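PDB 5KVB: gamma-hexachlorocyclohexane dehydrochlorinase from Novosphingobium barchaimii LL02, which catalyses, most likely, two successive dehydrochlorinations of the pollutant lindane, giving a tetrachlorocyclohexadiene by way of pentachlorocyclohexene. Local coordinates for residues 112-123 and 135-146. Numbering follows the deposited sequence.
Sequences QSILIAAVYTSE and KLNGRMNYFTPL
Residues 112-123 and 135-146 pair as the two antiparallel arms of a beta hairpin, neighbouring strands in the curved mixed sheet of this SnoaL-like, NTF2-type fold. A classic beta bulge interrupts the pairing where Ala117 faces both Asn141 and Tyr142. Its carbonyl oxygen takes two backbone bonds, Asn141 N to Ala117 O at 2.8 Å and Tyr142 N to Ala117 O at 3.2 Å, and the register slips by one residue there. On the side of the bulge toward Pro145, Ile114, Ile116 and Phe143 build an apolar patch on one face of the sheet. Branched isoleucines suit extended strands, and Ile114 lays its CG2 methyl over the ring of Phe143, 3.8 Å from the centroid and 10° off the normal, a CH-pi contact. With CG anti to the backbone N (chi1 -175°), the ring also lies alongside Ile116, whose CG1 comes 3.6 Å from Phe143 CD2. An alanine in place of Phe143 is likely to leave both isoleucines without the flat partner they pack against. The extended chain of Met140 crosses Ile116, its CG and SD against Ile116 CG2 and its CE reaching Ile116 CD1. On the reverse side, small Ala117 leaves room for the Tyr142 ring, whose hydroxyl bonds Asp77 of the second subunit, tying the hairpin to the assembly. Farther along, Tyr120 rests its CB on Leu136 CD1 and its side chain touches His80, probably the catalytic proton acceptor. At Asn137 the side-chain amide reaches back through a water, which accepts from Asn137 ND2 at 2.9 Å and donates to Val119 O at 3.0 Å.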
ATOM      1  N   GLN A 112       3.215  25.553   3.010  1.00 11.92           N
ATOM      2  CA  GLN A 112       2.216  24.857   2.213  1.00 11.84           C
ATOM      3  C   GLN A 112       2.179  23.362   2.491  1.00 12.82           C
ATOM      4  O   GLN A 112       3.225  22.731   2.636  1.00 13.37           O
ATOM      5  CB  GLN A 112       2.494  25.057   0.724  1.00 13.42           C
ATOM      6  CG  GLN A 112       2.594  26.503   0.292  1.00 15.61           C
ATOM      7  CD  GLN A 112       3.061  26.637  -1.141  1.00 20.83           C
ATOM      8  OE1 GLN A 112       4.242  26.876  -1.403  1.00 31.41           O
ATOM      9  NE2 GLN A 112       2.142  26.479  -2.074  1.00 15.83           N
ATOM     10  N   SER A 113       0.983  22.792   2.540  1.00 10.03           N
ATOM     11  CA  SER A 113       0.879  21.335   2.501  1.00 10.11           C
ATOM     12  C   SER A 113       0.784  20.897   1.045  1.00 12.55           C
ATOM     13  O   SER A 113       0.154  21.561   0.223  1.00 11.65           O
ATOM     14  CB  SER A 113      -0.321  20.830   3.305  1.00 11.97           C
ATOM     15  OG  SER A 113      -0.070  20.888   4.701  1.00 12.15           O
ATOM     16  N   ILE A 114       1.422  19.769   0.737  1.00  8.29           N
ATOM     17  CA  ILE A 114       1.596  19.297  -0.637  1.00  9.57           C
ATOM     18  C   ILE A 114       1.200  17.825  -0.756  1.00  7.09           C
ATOM     19  O   ILE A 114       1.494  17.031   0.144  1.00  8.87           O
ATOM     20  CB  ILE A 114       3.069  19.427  -1.103  1.00  9.41           C
ATOM     21  CG1 ILE A 114       3.607  20.846  -0.880  1.00 13.92           C
ATOM     22  CG2 ILE A 114       3.231  18.991  -2.569  1.00 12.43           C
ATOM     23  CD1 ILE A 114       2.998  21.882  -1.785  1.00 16.97           C
ATOM     24  N   LEU A 115       0.530  17.473  -1.848  1.00  8.81           N
ATOM     25  CA  LEU A 115       0.335  16.070  -2.218  1.00  7.40           C
ATOM     26  C   LEU A 115       1.170  15.770  -3.449  1.00 10.34           C
ATOM     27  O   LEU A 115       1.070  16.467  -4.469  1.00 10.23           O
ATOM     28  CB  LEU A 115      -1.145  15.774  -2.492  1.00  8.50           C
ATOM     29  CG  LEU A 115      -1.552  14.327  -2.813  1.00  8.63           C
ATOM     30  CD1 LEU A 115      -2.971  14.046  -2.331  1.00  8.95           C
ATOM     31  CD2 LEU A 115      -1.442  14.012  -4.299  1.00 10.03           C
ATOM     32  N   ILE A 116       1.982  14.720  -3.357  1.00  7.94           N
ATOM     33  CA  ILE A 116       2.832  14.287  -4.459  1.00  8.39           C
ATOM     34  C   ILE A 116       2.451  12.862  -4.868  1.00  8.31           C
ATOM     35  O   ILE A 116       2.293  11.979  -4.008  1.00 10.30           O
ATOM     36  CB  ILE A 116       4.329  14.334  -4.072  1.00 10.21           C
ATOM     37  CG1 ILE A 116       4.784  15.772  -3.803  1.00 13.42           C
ATOM     38  CG2 ILE A 116       5.204  13.726  -5.162  1.00 12.54           C
ATOM     39  CD1 ILE A 116       6.154  15.868  -3.139  1.00 13.98           C
ATOM     40  N   ALA A 117       2.252  12.654  -6.164  1.00  6.89           N
ATOM     41  CA  ALA A 117       2.138  11.309  -6.713  1.00  6.24           C
ATOM     42  C   ALA A 117       3.384  11.034  -7.530  1.00  7.28           C
ATOM     43  O   ALA A 117       3.657  11.739  -8.506  1.00  8.79           O
ATOM     44  CB  ALA A 117       0.876  11.175  -7.576  1.00  7.68           C
ATOM     45  N   ALA A 118       4.146  10.009  -7.142  1.00  7.34           N
ATOM     46  CA  ALA A 118       5.418   9.712  -7.794  1.00  7.56           C
ATOM     47  C   ALA A 118       5.505   8.269  -8.256  1.00  6.12           C
ATOM     48  O   ALA A 118       4.820   7.387  -7.716  1.00  7.38           O
ATOM     49  CB  ALA A 118       6.571  10.023  -6.861  1.00  8.57           C
ATOM     50  N   VAL A 119       6.348   8.045  -9.257  1.00  7.13           N
ATOM     51  CA  VAL A 119       6.717   6.702  -9.664  1.00  7.37           C
ATOM     52  C   VAL A 119       8.191   6.493  -9.360  1.00  8.22           C
ATOM     53  O   VAL A 119       9.029   7.307  -9.748  1.00  7.48           O
ATOM     54  CB  VAL A 119       6.433   6.466 -11.156  1.00  9.05           C
ATOM     55  CG1 VAL A 119       7.088   5.178 -11.637  1.00 15.55           C
ATOM     56  CG2 VAL A 119       4.923   6.435 -11.401  1.00  9.57           C
ATOM     57  N   TYR A 120       8.488   5.425  -8.623  1.00  5.45           N
ATOM     58  CA  TYR A 120       9.865   5.043  -8.308  1.00  5.94           C
ATOM     59  C   TYR A 120      10.292   3.878  -9.195  1.00  6.08           C
ATOM     60  O   TYR A 120       9.651   2.815  -9.187  1.00  6.52           O
ATOM     61  CB  TYR A 120      10.019   4.633  -6.834  1.00  6.99           C
ATOM     62  CG  TYR A 120      10.017   5.749  -5.805  1.00  7.54           C
ATOM     63  CD1 TYR A 120       9.537   7.019  -6.103  1.00  8.73           C
ATOM     64  CD2 TYR A 120      10.508   5.515  -4.519  1.00  9.30           C
ATOM     65  CE1 TYR A 120       9.538   8.037  -5.130  1.00  9.91           C
ATOM     66  CE2 TYR A 120      10.522   6.517  -3.557  1.00  8.63           C
ATOM     67  CZ  TYR A 120      10.034   7.766  -3.869  1.00  9.59           C
ATOM     68  OH  TYR A 120      10.038   8.755  -2.907  1.00 14.51           O
ATOM     69  N   THR A 121      11.360   4.077  -9.963  1.00  5.59           N
ATOM     70  CA  THR A 121      11.910   3.057 -10.852  1.00  5.75           C
ATOM     71  C   THR A 121      13.266   2.626 -10.287  1.00  6.12           C
ATOM     72  O   THR A 121      14.174   3.456 -10.146  1.00  7.32           O
ATOM     73  CB  THR A 121      12.065   3.592 -12.288  1.00  7.44           C
ATOM     74  OG1 THR A 121      10.804   4.110 -12.745  1.00  9.22           O
ATOM     75  CG2 THR A 121      12.478   2.497 -13.223  1.00  9.25           C
ATOM     76  N   SER A 122      13.391   1.355  -9.916  1.00  5.98           N
ATOM     77  CA  SER A 122      14.539   0.895  -9.130  1.00  4.66           C
ATOM     78  C   SER A 122      15.260  -0.285  -9.785  1.00  4.49           C
ATOM     79  O   SER A 122      14.689  -0.980 -10.615  1.00  6.28           O
ATOM     80  CB  SER A 122      14.077   0.527  -7.713  1.00  4.56           C
ATOM     81  OG  SER A 122      13.016  -0.414  -7.744  1.00  5.55           O
ATOM     82  N   GLU A 123      16.523  -0.494  -9.403  1.00  5.62           N
ATOM     83  CA  GLU A 123      17.288  -1.664  -9.805  1.00  5.77           C
ATOM     84  C   GLU A 123      18.019  -2.179  -8.573  1.00  4.98           C
ATOM     85  O   GLU A 123      18.489  -1.394  -7.737  1.00  5.41           O
ATOM     86  CB  GLU A 123      18.298  -1.342 -10.922  1.00  7.63           C
ATOM     87  CG  GLU A 123      19.022  -2.573 -11.483  1.00  9.51           C
ATOM     88  CD  GLU A 123      20.237  -2.212 -12.340  1.00 17.80           C
ATOM     89  OE1 GLU A 123      20.074  -2.046 -13.573  1.00 11.87           O
ATOM     90  OE2 GLU A 123      21.358  -2.105 -11.784  1.00 19.47           O
ATOM     91  N   LYS A 135      20.206   1.115  -8.329  1.00  5.74           N
ATOM     92  CA  LYS A 135      19.641   2.345  -8.911  1.00  7.35           C
ATOM     93  C   LYS A 135      18.297   2.725  -8.290  1.00  6.48           C
ATOM     94  O   LYS A 135      17.473   1.844  -7.998  1.00  5.97           O
ATOM     95  CB  LYS A 135      19.409   2.203 -10.421  1.00  9.49           C
ATOM     96  CG  LYS A 135      20.602   1.854 -11.277  1.00 11.92           C
ATOM     97  CD  LYS A 135      20.234   1.937 -12.768  1.00 13.84           C
ATOM     98  CE  LYS A 135      21.381   1.409 -13.621  1.00 19.38           C
ATOM     99  NZ  LYS A 135      21.108   1.568 -15.078  1.00 28.45           N
ATOM    100  N   LEU A 136      18.050   4.027  -8.149  1.00  6.57           N
ATOM    101  CA  LEU A 136      16.707   4.537  -7.864  1.00  6.45           C
ATOM    102  C   LEU A 136      16.499   5.817  -8.644  1.00  7.85           C
ATOM    103  O   LEU A 136      17.358   6.706  -8.638  1.00  8.45           O
ATOM    104  CB  LEU A 136      16.493   4.785  -6.367  1.00  6.63           C
ATOM    105  CG  LEU A 136      15.137   5.403  -5.961  1.00  6.56           C
ATOM    106  CD1 LEU A 136      13.933   4.537  -6.384  1.00  7.22           C
ATOM    107  CD2 LEU A 136      15.090   5.672  -4.468  1.00  7.06           C
ATOM    108  N   ASN A 137      15.359   5.882  -9.325  1.00  7.77           N
ATOM    109  CA  ASN A 137      14.946   7.045 -10.090  1.00  9.27           C
ATOM    110  C   ASN A 137      13.565   7.438  -9.591  1.00  9.49           C
ATOM    111  O   ASN A 137      12.659   6.615  -9.567  1.00  9.32           O
ATOM    112  CB  ASN A 137      14.940   6.713 -11.589  1.00 12.86           C
ATOM    113  CG  ASN A 137      14.589   7.891 -12.463  1.00 16.46           C
ATOM    114  OD1 ASN A 137      15.475   8.517 -13.059  1.00 18.55           O
ATOM    115  ND2 ASN A 137      13.300   8.193 -12.565  1.00 13.61           N
ATOM    116  N   GLY A 138      13.410   8.682  -9.152  1.00 11.74           N
ATOM    117  CA  GLY A 138      12.115   9.171  -8.721  1.00 14.33           C
ATOM    118  C   GLY A 138      11.601  10.235  -9.674  1.00 16.12           C
ATOM    119  O   GLY A 138      12.327  11.182  -9.993  1.00 16.67           O
ATOM    120  N   ARG A 139      10.365  10.063 -10.137  1.00 11.36           N
ATOM    121  CA  ARG A 139       9.685  11.026 -11.001  1.00 13.17           C
ATOM    122  C   ARG A 139       8.323  11.418 -10.422  1.00 11.25           C
ATOM    123  O   ARG A 139       7.522  10.557 -10.051  1.00 11.61           O
ATOM    124  CB  ARG A 139       9.521  10.451 -12.411  1.00 20.36           C
ATOM    125  CG  ARG A 139       8.550  11.221 -13.291  1.00 21.22           C
ATOM    126  CD  ARG A 139       8.726  10.857 -14.758  1.00 25.37           C
ATOM    127  NE  ARG A 139       9.297   9.525 -14.914  1.00 33.43           N
ATOM    128  CZ  ARG A 139       8.585   8.414 -15.073  1.00 35.82           C
ATOM    129  NH1 ARG A 139       7.259   8.467 -15.107  1.00 45.10           N
ATOM    130  NH2 ARG A 139       9.202   7.248 -15.199  1.00 32.47           N
ATOM    131  N   MET A 140       8.059  12.719 -10.335  1.00 11.14           N
ATOM    132  CA  MET A 140       6.792  13.203  -9.794  1.00 11.23           C
ATOM    133  C   MET A 140       5.798  13.507 -10.907  1.00 14.09           C
ATOM    134  O   MET A 140       6.060  14.358 -11.768  1.00 16.90           O
ATOM    135  CB  MET A 140       7.015  14.457  -8.938  1.00 13.44           C
ATOM    136  CG  MET A 140       7.929  14.217  -7.754  1.00 14.69           C
ATOM    137  SD  MET A 140       8.188  15.696  -6.752  1.00 23.86           S
ATOM    138  CE  MET A 140       9.242  15.066  -5.452  1.00 30.45           C
ATOM    139  N   ASN A 141       4.660  12.816 -10.887  1.00  7.90           N
ATOM    140  CA  ASN A 141       3.585  13.070 -11.840  1.00 10.26           C
ATOM    141  C   ASN A 141       2.597  14.128 -11.356  1.00 13.82           C
ATOM    142  O   ASN A 141       2.111  14.936 -12.158  1.00 13.06           O
ATOM    143  CB  ASN A 141       2.838  11.770 -12.162  1.00 12.34           C
ATOM    144  CG  ASN A 141       3.702  10.781 -12.918  1.00 18.77           C
ATOM    145  OD1 ASN A 141       4.475  11.161 -13.802  1.00 19.73           O
ATOM    146  ND2 ASN A 141       3.582   9.504 -12.574  1.00 17.54           N
ATOM    147  N   TYR A 142       2.295  14.127 -10.057  1.00  8.98           N
ATOM    148  CA  TYR A 142       1.546  15.219  -9.411  1.00  7.81           C
ATOM    149  C   TYR A 142       2.423  15.886  -8.354  1.00  8.39           C
ATOM    150  O   TYR A 142       3.039  15.210  -7.533  1.00  9.26           O
ATOM    151  CB  TYR A 142       0.269  14.731  -8.702  1.00  9.73           C
ATOM    152  CG  TYR A 142      -0.828  14.078  -9.509  1.00  9.18           C
ATOM    153  CD1 TYR A 142      -0.984  14.328 -10.867  1.00 12.64           C
ATOM    154  CD2 TYR A 142      -1.753  13.237  -8.882  1.00  9.41           C
ATOM    155  CE1 TYR A 142      -2.012  13.739 -11.577  1.00 12.71           C
ATOM    156  CE2 TYR A 142      -2.772  12.645  -9.578  1.00 10.20           C
ATOM    157  CZ  TYR A 142      -2.906  12.899 -10.930  1.00 11.97           C
ATOM    158  OH  TYR A 142      -3.927  12.318 -11.651  1.00 15.43           O
ATOM    159  N   PHE A 143       2.456  17.213  -8.355  1.00 11.05           N
ATOM    160  CA  PHE A 143       3.004  17.988  -7.245  1.00 12.83           C
ATOM    161  C   PHE A 143       1.971  19.067  -6.980  1.00 10.39           C
ATOM    162  O   PHE A 143       1.922  20.076  -7.694  1.00 16.07           O
ATOM    163  CB  PHE A 143       4.379  18.592  -7.581  1.00 14.52           C
ATOM    164  CG  PHE A 143       5.040  19.295  -6.415  1.00 14.06           C
ATOM    165  CD1 PHE A 143       4.702  20.604  -6.096  1.00 19.19           C
ATOM    166  CD2 PHE A 143       5.997  18.648  -5.645  1.00 15.00           C
ATOM    167  CE1 PHE A 143       5.305  21.252  -5.029  1.00 18.45           C
ATOM    168  CE2 PHE A 143       6.605  19.296  -4.577  1.00 18.51           C
ATOM    169  CZ  PHE A 143       6.255  20.597  -4.271  1.00 16.73           C
ATOM    170  N   THR A 144       1.128  18.853  -5.979  1.00 10.00           N
ATOM    171  CA  THR A 144      -0.112  19.613  -5.864  1.00 11.62           C
ATOM    172  C   THR A 144      -0.221  20.319  -4.526  1.00 12.77           C
ATOM    173  O   THR A 144      -0.431  19.684  -3.499  1.00 12.07           O
ATOM    174  CB  THR A 144      -1.333  18.695  -6.063  1.00 10.80           C
ATOM    175  OG1 THR A 144      -1.214  18.009  -7.320  1.00 15.62           O
ATOM    176  CG2 THR A 144      -2.623  19.490  -6.072  1.00 14.05           C
ATOM    177  N   PRO A 145      -0.068  21.654  -4.528  1.00 17.82           N
ATOM    178  CA  PRO A 145      -0.344  22.398  -3.296  1.00 15.08           C
ATOM    179  C   PRO A 145      -1.818  22.270  -2.920  1.00 17.67           C
ATOM    180  O   PRO A 145      -2.685  22.264  -3.794  1.00 22.03           O
ATOM    181  CB  PRO A 145       0.024  23.840  -3.659  1.00 20.37           C
ATOM    182  CG  PRO A 145      -0.053  23.895  -5.148  1.00 27.58           C
ATOM    183  CD  PRO A 145       0.341  22.533  -5.636  1.00 22.93           C
ATOM    184  N   LEU A 146      -2.101  22.145  -1.632  1.00 15.75           N
ATOM    185  CA  LEU A 146      -3.466  21.915  -1.174  1.00 16.21           C
ATOM    186  C   LEU A 146      -4.025  23.152  -0.486  1.00 21.80           C
ATOM    187  O   LEU A 146      -3.873  23.311   0.725  1.00 20.48           O
ATOM    188  CB  LEU A 146      -3.516  20.719  -0.224  1.00 17.81           C
ATOM    189  CG  LEU A 146      -2.987  19.389  -0.769  1.00 13.42           C
ATOM    190  CD1 LEU A 146      -2.881  18.371   0.360  1.00 16.04           C
ATOM    191  CD2 LEU A 146      -3.867  18.852  -1.900  1.00 14.98           C
TER
HETATM  192  O   HOH W   1      -1.523  24.204   2.218  1.00 17.19           O
HETATM  193  O   HOH W   2      10.775   6.795 -12.140  1.00 13.08           O